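Local atomic coordinates of CRISPR-associated endoribonuclease Cas6 1 (Methanocaldococcus jannaschii DSM 2661, PDB entry 5YI6), a protein that probably processes CRISPR transcripts into crRNA as an RNA-binding endoribonuclease of the Cas6 family in antiviral defence. Residues A[178-182]-A[214-218]. Numbering follows the deposited sequence.
Sequences CDMNF and DYDLI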
loop_
_atom_site.group_PDB
_atom_site.type_symbol
_atom_site.label_atom_id
_atom_site.label_comp_id
_atom_site.label_asym_id
_atom_site.label_seq_id
_atom_site.Cartn_x
_atom_site.Cartn_y
_atom_site.Cartn_z
ATOM N N CYS A 178 0.219 -19.843 11.443
ATOM C CA CYS A 178 1.291 -19.516 10.505
ATOM C C CYS A 178 2.482 -20.365 10.928
ATOM O O CYS A 178 3.218 -20.021 11.848
ATOM C CB CYS A 178 1.613 -18.035 10.534
ATOM S SG CYS A 178 2.902 -17.607 9.285
ATOM N N ASP A 179 2.612 -21.527 10.294
ATOM C CA ASP A 179 3.732 -22.439 10.482
ATOM C C ASP A 179 4.850 -22.169 9.490
ATOM O O ASP A 179 5.520 -23.101 9.048
ATOM C CB ASP A 179 3.260 -23.886 10.319
ATOM C CG ASP A 179 2.602 -24.430 11.559
ATOM O OD1 ASP A 179 3.016 -24.041 12.673
ATOM O OD2 ASP A 179 1.678 -25.263 11.415
ATOM N N MET A 180 5.003 -20.930 9.058
ATOM C CA MET A 180 5.957 -20.595 8.016
ATOM C C MET A 180 6.911 -19.532 8.520
ATOM O O MET A 180 6.704 -18.898 9.557
ATOM C CB MET A 180 5.241 -20.118 6.747
ATOM C CG MET A 180 4.522 -21.223 6.051
ATOM S SD MET A 180 3.668 -20.708 4.561
ATOM C CE MET A 180 2.353 -19.688 5.298
ATOM N N ASN A 181 7.976 -19.334 7.755
ATOM C CA ASN A 181 8.975 -18.363 8.123
ATOM C C ASN A 181 9.552 -17.761 6.849
ATOM O O ASN A 181 9.417 -18.319 5.757
ATOM C CB ASN A 181 10.064 -18.998 8.995
ATOM C CG ASN A 181 11.058 -17.982 9.492
ATOM O OD1 ASN A 181 10.687 -17.016 10.152
ATOM N ND2 ASN A 181 12.344 -18.215 9.224
ATOM N N PHE A 182 10.131 -16.581 6.994
ATOM C CA PHE A 182 10.919 -16.011 5.916
ATOM C C PHE A 182 12.029 -15.188 6.544
ATOM O O PHE A 182 12.033 -14.929 7.754
ATOM C CB PHE A 182 10.047 -15.176 4.956
ATOM C CG PHE A 182 9.710 -13.794 5.475
ATOM C CD1 PHE A 182 10.344 -12.671 4.951
ATOM C CD2 PHE A 182 8.730 -13.606 6.456
ATOM C CE1 PHE A 182 10.028 -11.399 5.407
ATOM C CE2 PHE A 182 8.399 -12.328 6.896
ATOM C CZ PHE A 182 9.057 -11.228 6.387
ATOM N N ASP A 214 9.659 -19.271 3.055
ATOM C CA ASP A 214 8.450 -19.936 2.589
ATOM C C ASP A 214 7.691 -19.027 1.624
ATOM O O ASP A 214 7.287 -17.921 1.989
ATOM C CB ASP A 214 7.566 -20.331 3.773
ATOM C CG ASP A 214 8.203 -21.404 4.635
ATOM O OD1 ASP A 214 8.742 -22.365 4.053
ATOM O OD2 ASP A 214 8.226 -21.261 5.875
ATOM N N TYR A 215 7.506 -19.516 0.396
ATOM C CA TYR A 215 6.843 -18.749 -0.648
ATOM C C TYR A 215 5.455 -18.279 -0.221
ATOM O O TYR A 215 5.102 -17.118 -0.444
ATOM C CB TYR A 215 6.756 -19.596 -1.915
ATOM C CG TYR A 215 5.958 -18.958 -3.024
ATOM C CD1 TYR A 215 6.527 -17.996 -3.864
ATOM C CD2 TYR A 215 4.648 -19.335 -3.261
ATOM C CE1 TYR A 215 5.785 -17.442 -4.909
ATOM C CE2 TYR A 215 3.900 -18.758 -4.280
ATOM C CZ TYR A 215 4.480 -17.818 -5.096
ATOM O OH TYR A 215 3.731 -17.263 -6.120
ATOM N N ASP A 216 4.651 -19.148 0.411
ATOM C CA ASP A 216 3.273 -18.751 0.725
ATOM C C ASP A 216 3.222 -17.588 1.721
ATOM O O ASP A 216 2.328 -16.728 1.635
ATOM C CB ASP A 216 2.490 -19.960 1.255
ATOM C CG ASP A 216 2.105 -20.922 0.160
ATOM O OD1 ASP A 216 2.252 -20.571 -1.027
ATOM O OD2 ASP A 216 1.703 -22.052 0.487
ATOM N N LEU A 217 4.179 -17.518 2.648
ATOM C CA LEU A 217 4.200 -16.398 3.581
ATOM C C LEU A 217 4.675 -15.116 2.891
ATOM O O LEU A 217 4.141 -14.029 3.141
ATOM C CB LEU A 217 5.083 -16.729 4.780
ATOM C CG LEU A 217 5.209 -15.664 5.878
ATOM C CD1 LEU A 217 3.836 -15.212 6.386
ATOM C CD2 LEU A 217 6.052 -16.198 7.040
ATOM N N ILE A 218 5.728 -15.213 2.080
ATOM C CA ILE A 218 6.175 -14.026 1.335
ATOM C C ILE A 218 5.061 -13.512 0.431
ATOM O O ILE A 218 4.838 -12.298 0.325
ATOM C CB ILE A 218 7.458 -14.359 0.541
ATOM C CG1 ILE A 218 8.591 -14.711 1.525
ATOM C CG2 ILE A 218 7.856 -13.173 -0.360
ATOM C CD1 ILE A 218 9.836 -15.323 0.825
#
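With chi1 at -67°, Asp214 holds its carboxylate beside its own backbone N, and both groups are presented to Asn181. Asp214 OD2 accepts the N-H of Asn181 N through its anti lone pair at 2.7 Å, while Asp214 N donates to Asn181 O at 2.9 Å. N-H...O angles of 159° and 168° show that both bonds are nearly straight, so one aspartate grips the N-H and the C=O of a single loop residue. The pair appears to continue the antiparallel pairing of strands 182-195 and 201-213 just past their ends, with Asp214 OD2 in the role a backbone carbonyl would have. Asp214 occupies the N-cap position of helix 215-224, yet its carboxylate makes no capping bond, being turned to the loop; Asp214 O accepts Ile218 N in the first regular helical bond.

Leu217 faces the loop with its CG anti to the backbone N, and its two methyls divide the apolar work. Leu217 CD2 packs at the edge of the Phe182 ring, near the ring plane, 3.8 Å from Phe182 CD2, and also touches the peptide joining Met180 to Asn181. Leu217 CD1 meets Cys178 SG at 3.9 Å. Met180 bends at its last torsion: Met180 SD lies 3.6 Å from Asp216 CB, and its methyl reaches Leu217 CB. At the stem of the ring, Ile218 CG1 packs on Phe182 CB at 3.8 Å.

Helix 158-174 backs the loop: Tyr170 touches Cys178 and Met180, Leu166 touches Phe182, and Lys167 hydrogen-bonds Asn181 OD1. In the C-terminal ferredoxin-like (beta-alpha-beta-beta-alpha-beta) domain, the contact thus ties the connection from that first helix into the second strand, edge strand 182-195, to the start of the second helix, 215-224, directly after the adjacent strand 201-213.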